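Local atomic coordinates of ectonucleoside triphosphate diphosphohydrolase 4 (Homo sapiens, PDB entry 6WG5), a protein that belongs to the GDA1/CD39 family of nucleoside phosphatases, whose members share the actin-like ATPase fold. Residues Leu255-Thr267 with Tyr486-Gln498. Sequence-based numbering, arbitrary orientation.
Sequences LAEFNLGCDVHQT and YRTRFLPLRDIQQ
Cys262 lies against Phe490, Pro492 and Leu493 where the loop after edge strand 255-259, which pairs with strand 270-279 in a mixed sheet of this GDA1/CD39-family fold, meets the link between helices 479-487 and 492-496. Packing is densest here: Cys262 buries more surface in the contact than any other residue of either segment, its CB is 3.9 Å from Pro492 CG, and its carbonyl O approaches the edge of the Phe490 ring, 3.3 Å from CD1.

At the strand end, Tyr486 CE2 reaches Phe258 CB at 3.7 Å; the two ring planes stand at 89° in an oblique approach. Beyond it the Phe258 ring leads away toward Val177, Trp180 and Ile181 of helix 172-186. Arg489 CB crosses to Leu260 O at 3.3 Å. From there its chain runs extended from CG to NE, and Tyr486 and Phe490 of its own segment flank the guanidinium, CZ over one face and CE2 over the other. The bond from Arg489 NH2 to Tyr486 O, nearly straight at 173° and close to the guanidinium plane, helps to hold the group's rotation.

The solvent side is looser. Val264, exposed, touches Phe490 CE1 through CG1 (3.8 Å), and a water donates to Asp263 OD1 but accepts only weakly from Gln497 NE2, in a poorly ordered side chain. Between Asn259, Gly261 and Arg489, another water donates to Asn259 O and Gly261 O, each at 2.6 Å, and accepts from Arg489 NE at 3.2 Å.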
ATOM      1  N   LEU A 255      -8.508 -13.154   1.532  1.00 35.13           N
ATOM      2  CA  LEU A 255      -7.941 -13.404   2.848  1.00 31.85           C
ATOM      3  C   LEU A 255      -6.626 -14.152   2.703  1.00 31.99           C
ATOM      4  O   LEU A 255      -6.516 -15.088   1.906  1.00 33.42           O
ATOM      5  CB  LEU A 255      -8.907 -14.212   3.720  1.00 30.53           C
ATOM      6  CG  LEU A 255     -10.187 -13.488   4.146  1.00 28.33           C
ATOM      7  CD1 LEU A 255     -11.170 -14.465   4.771  1.00 29.17           C
ATOM      8  CD2 LEU A 255      -9.868 -12.359   5.116  1.00 27.48           C
ATOM      9  N   ALA A 256      -5.629 -13.728   3.474  1.00 36.28           N
ATOM     10  CA  ALA A 256      -4.325 -14.374   3.513  1.00 33.77           C
ATOM     11  C   ALA A 256      -4.060 -14.860   4.930  1.00 36.56           C
ATOM     12  O   ALA A 256      -4.229 -14.104   5.892  1.00 37.51           O
ATOM     13  CB  ALA A 256      -3.220 -13.416   3.063  1.00 30.77           C
ATOM     14  N   GLU A 257      -3.656 -16.122   5.054  1.00 38.12           N
ATOM     15  CA  GLU A 257      -3.321 -16.722   6.339  1.00 35.98           C
ATOM     16  C   GLU A 257      -1.882 -17.207   6.281  1.00 38.16           C
ATOM     17  O   GLU A 257      -1.552 -18.087   5.478  1.00 46.43           O
ATOM     18  CB  GLU A 257      -4.275 -17.868   6.669  1.00 38.92           C
ATOM     19  CG  GLU A 257      -5.616 -17.394   7.195  1.00 49.02           C
ATOM     20  CD  GLU A 257      -6.736 -18.376   6.926  1.00 57.83           C
ATOM     21  OE1 GLU A 257      -7.759 -17.956   6.343  1.00 59.93           O
ATOM     22  OE2 GLU A 257      -6.593 -19.564   7.287  1.00 61.61           O
ATOM     23  N   PHE A 258      -1.030 -16.633   7.126  1.00 30.67           N
ATOM     24  CA  PHE A 258       0.397 -16.902   7.087  1.00 29.23           C
ATOM     25  C   PHE A 258       0.953 -16.901   8.504  1.00 29.58           C
ATOM     26  O   PHE A 258       0.274 -16.527   9.466  1.00 25.59           O
ATOM     27  CB  PHE A 258       1.128 -15.869   6.221  1.00 25.08           C
ATOM     28  CG  PHE A 258       0.882 -14.448   6.640  1.00 24.06           C
ATOM     29  CD1 PHE A 258       1.722 -13.823   7.545  1.00 26.82           C
ATOM     30  CD2 PHE A 258      -0.194 -13.740   6.134  1.00 23.57           C
ATOM     31  CE1 PHE A 258       1.497 -12.517   7.934  1.00 26.61           C
ATOM     32  CE2 PHE A 258      -0.425 -12.434   6.517  1.00 25.38           C
ATOM     33  CZ  PHE A 258       0.421 -11.821   7.418  1.00 26.21           C
ATOM     34  N   ASN A 259       2.212 -17.323   8.617  1.00 34.46           N
ATOM     35  CA  ASN A 259       2.910 -17.418   9.894  1.00 29.75           C
ATOM     36  C   ASN A 259       4.254 -16.719   9.753  1.00 31.86           C
ATOM     37  O   ASN A 259       5.087 -17.132   8.941  1.00 39.35           O
ATOM     38  CB  ASN A 259       3.103 -18.881  10.303  1.00 28.70           C
ATOM     39  CG  ASN A 259       3.654 -19.030  11.706  1.00 31.75           C
ATOM     40  OD1 ASN A 259       4.059 -18.050  12.336  1.00 30.75           O
ATOM     41  ND2 ASN A 259       3.683 -20.261  12.200  1.00 31.53           N
ATOM     42  N   LEU A 260       4.460 -15.658  10.536  1.00 34.46           N
ATOM     43  CA  LEU A 260       5.698 -14.893  10.454  1.00 30.99           C
ATOM     44  C   LEU A 260       6.819 -15.489  11.290  1.00 33.42           C
ATOM     45  O   LEU A 260       7.985 -15.136  11.079  1.00 36.43           O
ATOM     46  CB  LEU A 260       5.461 -13.450  10.897  1.00 30.97           C
ATOM     47  CG  LEU A 260       4.968 -12.477   9.829  1.00 27.73           C
ATOM     48  CD1 LEU A 260       4.500 -11.191  10.481  1.00 25.79           C
ATOM     49  CD2 LEU A 260       6.070 -12.191   8.826  1.00 32.95           C
ATOM     50  N   GLY A 261       6.500 -16.372  12.236  1.00 29.42           N
ATOM     51  CA  GLY A 261       7.520 -16.972  13.066  1.00 29.98           C
ATOM     52  C   GLY A 261       8.266 -18.079  12.352  1.00 33.37           C
ATOM     53  O   GLY A 261       7.913 -18.502  11.250  1.00 35.42           O
ATOM     54  N   CYS A 262       9.327 -18.550  13.004  1.00 34.40           N
ATOM     55  CA  CYS A 262      10.138 -19.630  12.459  1.00 37.54           C
ATOM     56  C   CYS A 262       9.603 -21.010  12.815  1.00 40.42           C
ATOM     57  O   CYS A 262       9.944 -21.984  12.135  1.00 45.18           O
ATOM     58  CB  CYS A 262      11.581 -19.508  12.954  1.00 35.20           C
ATOM     59  SG  CYS A 262      11.755 -19.492  14.753  1.00 42.11           S
ATOM     60  N   ASP A 263       8.780 -21.115  13.855  1.00 42.39           N
ATOM     61  CA  ASP A 263       8.224 -22.388  14.298  1.00 42.02           C
ATOM     62  C   ASP A 263       6.823 -22.532  13.715  1.00 42.64           C
ATOM     63  O   ASP A 263       5.898 -21.820  14.121  1.00 39.78           O
ATOM     64  CB  ASP A 263       8.195 -22.458  15.823  1.00 44.44           C
ATOM     65  CG  ASP A 263       7.877 -23.847  16.339  1.00 52.94           C
ATOM     66  OD1 ASP A 263       7.259 -24.637  15.594  1.00 53.43           O
ATOM     67  OD2 ASP A 263       8.243 -24.148  17.495  1.00 60.79           O
ATOM     68  N   VAL A 264       6.665 -23.458  12.766  1.00 41.96           N
ATOM     69  CA  VAL A 264       5.376 -23.686  12.130  1.00 39.16           C
ATOM     70  C   VAL A 264       4.334 -24.210  13.106  1.00 43.88           C
ATOM     71  O   VAL A 264       3.142 -24.207  12.787  1.00 46.14           O
ATOM     72  CB  VAL A 264       5.523 -24.661  10.938  1.00 39.55           C
ATOM     73  CG1 VAL A 264       6.374 -24.040   9.842  1.00 39.68           C
ATOM     74  CG2 VAL A 264       6.110 -25.992  11.393  1.00 40.73           C
ATOM     75  N   HIS A 265       4.752 -24.662  14.289  1.00 44.67           N
ATOM     76  CA  HIS A 265       3.837 -25.221  15.273  1.00 43.24           C
ATOM     77  C   HIS A 265       3.383 -24.212  16.320  1.00 44.33           C
ATOM     78  O   HIS A 265       2.527 -24.546  17.146  1.00 48.96           O
ATOM     79  CB  HIS A 265       4.489 -26.420  15.965  1.00 43.03           C
ATOM     80  CG  HIS A 265       4.716 -27.583  15.051  1.00 49.05           C
ATOM     81  ND1 HIS A 265       5.944 -28.191  14.909  1.00 52.59           N
ATOM     82  CD2 HIS A 265       3.870 -28.244  14.227  1.00 51.19           C
ATOM     83  CE1 HIS A 265       5.844 -29.180  14.039  1.00 59.01           C
ATOM     84  NE2 HIS A 265       4.596 -29.233  13.610  1.00 56.86           N
ATOM     85  N   GLN A 266       3.926 -23.000  16.310  1.00 51.32           N
ATOM     86  CA  GLN A 266       3.473 -21.932  17.186  1.00 53.26           C
ATOM     87  C   GLN A 266       2.499 -21.024  16.443  1.00 52.13           C
ATOM     88  O   GLN A 266       2.486 -20.962  15.211  1.00 56.53           O
ATOM     89  CB  GLN A 266       4.662 -21.125  17.714  1.00 56.32           C
ATOM     90  CG  GLN A 266       5.258 -21.698  18.991  1.00 62.79           C
ATOM     91  CD  GLN A 266       6.723 -21.346  19.170  1.00 69.86           C
ATOM     92  OE1 GLN A 266       7.210 -20.352  18.628  1.00 74.06           O
ATOM     93  NE2 GLN A 266       7.437 -22.170  19.928  1.00 70.56           N
ATOM     94  N   THR A 267       1.673 -20.318  17.214  1.00 42.32           N
ATOM     95  CA  THR A 267       0.604 -19.502  16.657  1.00 41.33           C
ATOM     96  C   THR A 267       0.712 -18.025  17.007  1.00 34.28           C
ATOM     97  O   THR A 267      -0.119 -17.237  16.542  1.00 33.49           O
ATOM     98  CB  THR A 267      -0.760 -20.022  17.127  1.00 42.69           C
ATOM     99  OG1 THR A 267      -0.823 -19.981  18.560  1.00 44.25           O
ATOM    100  CG2 THR A 267      -0.984 -21.448  16.642  1.00 43.15           C
ATOM    101  N   TYR A 486       9.192 -11.862   5.408  1.00 36.93           N
ATOM    102  CA  TYR A 486       8.454 -13.112   5.274  1.00 35.94           C
ATOM    103  C   TYR A 486       9.315 -14.212   4.664  1.00 36.88           C
ATOM    104  O   TYR A 486       9.248 -15.366   5.097  1.00 40.58           O
ATOM    105  CB  TYR A 486       7.196 -12.895   4.433  1.00 34.16           C
ATOM    106  CG  TYR A 486       6.301 -14.112   4.367  1.00 33.60           C
ATOM    107  CD1 TYR A 486       6.246 -14.900   3.226  1.00 33.99           C
ATOM    108  CD2 TYR A 486       5.521 -14.481   5.454  1.00 32.41           C
ATOM    109  CE1 TYR A 486       5.435 -16.016   3.167  1.00 30.17           C
ATOM    110  CE2 TYR A 486       4.707 -15.594   5.404  1.00 34.02           C
ATOM    111  CZ  TYR A 486       4.667 -16.359   4.258  1.00 34.75           C
ATOM    112  OH  TYR A 486       3.855 -17.470   4.206  1.00 38.12           O
ATOM    113  N   ARG A 487      10.135 -13.878   3.662  1.00 34.89           N
ATOM    114  CA  ARG A 487      10.931 -14.905   2.995  1.00 35.54           C
ATOM    115  C   ARG A 487      12.035 -15.449   3.896  1.00 38.45           C
ATOM    116  O   ARG A 487      12.420 -16.614   3.761  1.00 42.33           O
ATOM    117  CB  ARG A 487      11.528 -14.355   1.699  1.00 35.87           C
ATOM    118  CG  ARG A 487      10.502 -13.955   0.630  1.00 43.77           C
ATOM    119  CD  ARG A 487       9.557 -15.098   0.268  1.00 50.74           C
ATOM    120  NE  ARG A 487      10.270 -16.311  -0.129  1.00 55.97           N
ATOM    121  CZ  ARG A 487      10.610 -16.618  -1.379  1.00 55.29           C
ATOM    122  NH1 ARG A 487      10.308 -15.805  -2.385  1.00 56.74           N
ATOM    123  NH2 ARG A 487      11.259 -17.749  -1.626  1.00 49.46           N
ATOM    124  N   THR A 488      12.551 -14.636   4.820  1.00 29.09           N
ATOM    125  CA  THR A 488      13.641 -15.041   5.700  1.00 32.07           C
ATOM    126  C   THR A 488      13.148 -15.514   7.064  1.00 33.24           C
ATOM    127  O   THR A 488      13.950 -15.640   7.995  1.00 37.78           O
ATOM    128  CB  THR A 488      14.633 -13.890   5.886  1.00 35.16           C
ATOM    129  OG1 THR A 488      13.974 -12.771   6.490  1.00 37.47           O
ATOM    130  CG2 THR A 488      15.230 -13.466   4.556  1.00 35.32           C
ATOM    131  N   ARG A 489      11.851 -15.796   7.200  1.00 34.75           N
ATOM    132  CA  ARG A 489      11.273 -16.039   8.517  1.00 33.05           C
ATOM    133  C   ARG A 489      11.795 -17.311   9.176  1.00 37.04           C
ATOM    134  O   ARG A 489      11.633 -17.470  10.392  1.00 34.28           O
ATOM    135  CB  ARG A 489       9.750 -16.100   8.410  1.00 29.49           C
ATOM    136  CG  ARG A 489       9.215 -17.300   7.644  1.00 32.25           C
ATOM    137  CD  ARG A 489       7.781 -17.054   7.207  1.00 32.10           C
ATOM    138  NE  ARG A 489       7.099 -18.258   6.744  1.00 33.62           N
ATOM    139  CZ  ARG A 489       7.127 -18.713   5.494  1.00 37.54           C
ATOM    140  NH1 ARG A 489       6.458 -19.814   5.180  1.00 42.13           N
ATOM    141  NH2 ARG A 489       7.822 -18.080   4.557  1.00 33.46           N
ATOM    142  N   PHE A 490      12.415 -18.217   8.419  1.00 32.28           N
ATOM    143  CA  PHE A 490      12.902 -19.470   8.980  1.00 32.33           C
ATOM    144  C   PHE A 490      14.373 -19.428   9.374  1.00 34.19           C
ATOM    145  O   PHE A 490      14.822 -20.322  10.099  1.00 34.56           O
ATOM    146  CB  PHE A 490      12.673 -20.620   7.988  1.00 27.27           C
ATOM    147  CG  PHE A 490      11.229 -21.000   7.821  1.00 25.23           C
ATOM    148  CD1 PHE A 490      10.425 -21.225   8.929  1.00 25.19           C
ATOM    149  CD2 PHE A 490      10.672 -21.127   6.559  1.00 24.46           C
ATOM    150  CE1 PHE A 490       9.096 -21.571   8.781  1.00 24.42           C
ATOM    151  CE2 PHE A 490       9.345 -21.472   6.403  1.00 23.69           C
ATOM    152  CZ  PHE A 490       8.556 -21.693   7.516  1.00 24.41           C
ATOM    153  N   LEU A 491      15.128 -18.428   8.927  1.00 34.22           N
ATOM    154  CA  LEU A 491      16.538 -18.341   9.291  1.00 36.84           C
ATOM    155  C   LEU A 491      16.788 -18.484  10.786  1.00 37.66           C
ATOM    156  O   LEU A 491      17.757 -19.167  11.157  1.00 41.68           O
ATOM    157  CB  LEU A 491      17.125 -17.013   8.789  1.00 40.55           C
ATOM    158  CG  LEU A 491      17.378 -16.887   7.285  1.00 41.49           C
ATOM    159  CD1 LEU A 491      17.946 -15.511   6.974  1.00 38.58           C
ATOM    160  CD2 LEU A 491      18.321 -17.976   6.779  1.00 44.40           C
ATOM    161  N   PRO A 492      16.000 -17.878  11.680  1.00 46.73           N
ATOM    162  CA  PRO A 492      16.242 -18.077  13.117  1.00 46.66           C
ATOM    163  C   PRO A 492      16.299 -19.541  13.529  1.00 51.05           C
ATOM    164  O   PRO A 492      16.843 -19.859  14.592  1.00 53.46           O
ATOM    165  CB  PRO A 492      15.060 -17.355  13.782  1.00 39.80           C
ATOM    166  CG  PRO A 492      14.283 -16.686  12.678  1.00 38.91           C
ATOM    167  CD  PRO A 492      15.093 -16.746  11.434  1.00 44.55           C
ATOM    168  N   LEU A 493      15.738 -20.443  12.716  1.00 53.84           N
ATOM    169  CA  LEU A 493      15.818 -21.865  13.039  1.00 53.89           C
ATOM    170  C   LEU A 493      17.259 -22.336  13.135  1.00 59.63           C
ATOM    171  O   LEU A 493      17.563 -23.246  13.915  1.00 58.35           O
ATOM    172  CB  LEU A 493      15.080 -22.707  11.996  1.00 50.91           C
ATOM    173  CG  LEU A 493      13.565 -22.868  12.118  1.00 45.28           C
ATOM    174  CD1 LEU A 493      13.078 -23.854  11.069  1.00 42.59           C
ATOM    175  CD2 LEU A 493      13.145 -23.332  13.509  1.00 43.49           C
ATOM    176  N   ARG A 494      18.156 -21.749  12.344  1.00 61.33           N
ATOM    177  CA  ARG A 494      19.565 -22.114  12.432  1.00 66.77           C
ATOM    178  C   ARG A 494      20.075 -21.938  13.857  1.00 75.89           C
ATOM    179  O   ARG A 494      20.504 -22.899  14.501  1.00 83.40           O
ATOM    180  CB  ARG A 494      20.388 -21.275  11.455  1.00 62.49           C
ATOM    181  CG  ARG A 494      19.973 -21.426  10.005  1.00 55.08           C
ATOM    182  CD  ARG A 494      21.161 -21.225   9.087  1.00 56.30           C
ATOM    183  NE  ARG A 494      22.095 -22.343   9.174  1.00 66.89           N
ATOM    184  CZ  ARG A 494      23.338 -22.321   8.706  1.00 76.25           C
ATOM    185  NH1 ARG A 494      24.112 -23.391   8.829  1.00 81.24           N
ATOM    186  NH2 ARG A 494      23.813 -21.230   8.122  1.00 79.50           N
ATOM    187  N   ASP A 495      20.010 -20.712  14.378  1.00 89.14           N
ATOM    188  CA  ASP A 495      20.567 -20.446  15.700  1.00 92.76           C
ATOM    189  C   ASP A 495      19.836 -21.217  16.792  1.00 94.21           C
ATOM    190  O   ASP A 495      20.457 -21.630  17.779  1.00 97.56           O
ATOM    191  CB  ASP A 495      20.521 -18.946  15.990  1.00 96.10           C
ATOM    192  CG  ASP A 495      21.184 -18.122  14.904  1.00101.63           C
ATOM    193  OD1 ASP A 495      22.423 -17.970  14.942  1.00102.90           O
ATOM    194  OD2 ASP A 495      20.465 -17.624  14.012  1.00105.25           O
ATOM    195  N   ILE A 496      18.530 -21.430  16.638  1.00 91.88           N
ATOM    196  CA  ILE A 496      17.717 -22.015  17.700  1.00 92.59           C
ATOM    197  C   ILE A 496      17.764 -23.538  17.632  1.00 94.61           C
ATOM    198  O   ILE A 496      18.293 -24.192  18.538  1.00 95.11           O
ATOM    199  CB  ILE A 496      16.265 -21.506  17.626  1.00 87.23           C
ATOM    200  CG1 ILE A 496      16.235 -19.987  17.825  1.00 85.80           C
ATOM    201  CG2 ILE A 496      15.395 -22.203  18.675  1.00 86.85           C
ATOM    202  CD1 ILE A 496      14.859 -19.360  17.692  1.00 82.21           C
ATOM    203  N   GLN A 497      17.211 -24.109  16.569  1.00 92.18           N
ATOM    204  CA  GLN A 497      16.990 -25.555  16.487  1.00 90.90           C
ATOM    205  C   GLN A 497      18.093 -26.265  15.707  1.00 90.85           C
ATOM    206  O   GLN A 497      17.816 -27.042  14.793  1.00 84.95           O
ATOM    207  CB  GLN A 497      15.624 -25.835  15.869  1.00 87.90           C
ATOM    208  CG  GLN A 497      14.443 -25.453  16.755  1.00 87.05           C
ATOM    209  CD  GLN A 497      13.122 -25.995  16.237  1.00 87.39           C
ATOM    210  OE1 GLN A 497      12.989 -26.317  15.056  1.00 89.89           O
ATOM    211  NE2 GLN A 497      12.139 -26.107  17.124  1.00 85.33           N
ATOM    212  N   GLN A 498      19.360 -26.020  16.054  1.00 87.70           N
ATOM    213  CA  GLN A 498      20.434 -26.846  15.509  1.00 89.18           C
ATOM    214  C   GLN A 498      20.270 -28.297  15.937  1.00 89.69           C
ATOM    215  O   GLN A 498      20.526 -29.219  15.153  1.00 92.48           O
ATOM    216  CB  GLN A 498      21.800 -26.321  15.960  1.00 92.64           C
ATOM    217  CG  GLN A 498      22.422 -25.260  15.066  1.00 94.47           C
ATOM    218  CD  GLN A 498      22.641 -25.735  13.638  1.00 96.40           C
ATOM    219  OE1 GLN A 498      22.857 -26.924  13.391  1.00 99.59           O
ATOM    220  NE2 GLN A 498      22.585 -24.804  12.690  1.00 93.69           N
TER
HETATM  221  O   HOH W   1       6.234 -19.441   9.541  1.00 26.87           O
HETATM  222  O   HOH W   2       3.019 -19.016   6.336  1.00 27.37           O
HETATM  223  O   HOH W   3      10.643 -15.428  12.065  1.00 35.01           O
HETATM  224  O   HOH W   4       9.287 -26.774  15.413  1.00 55.18           O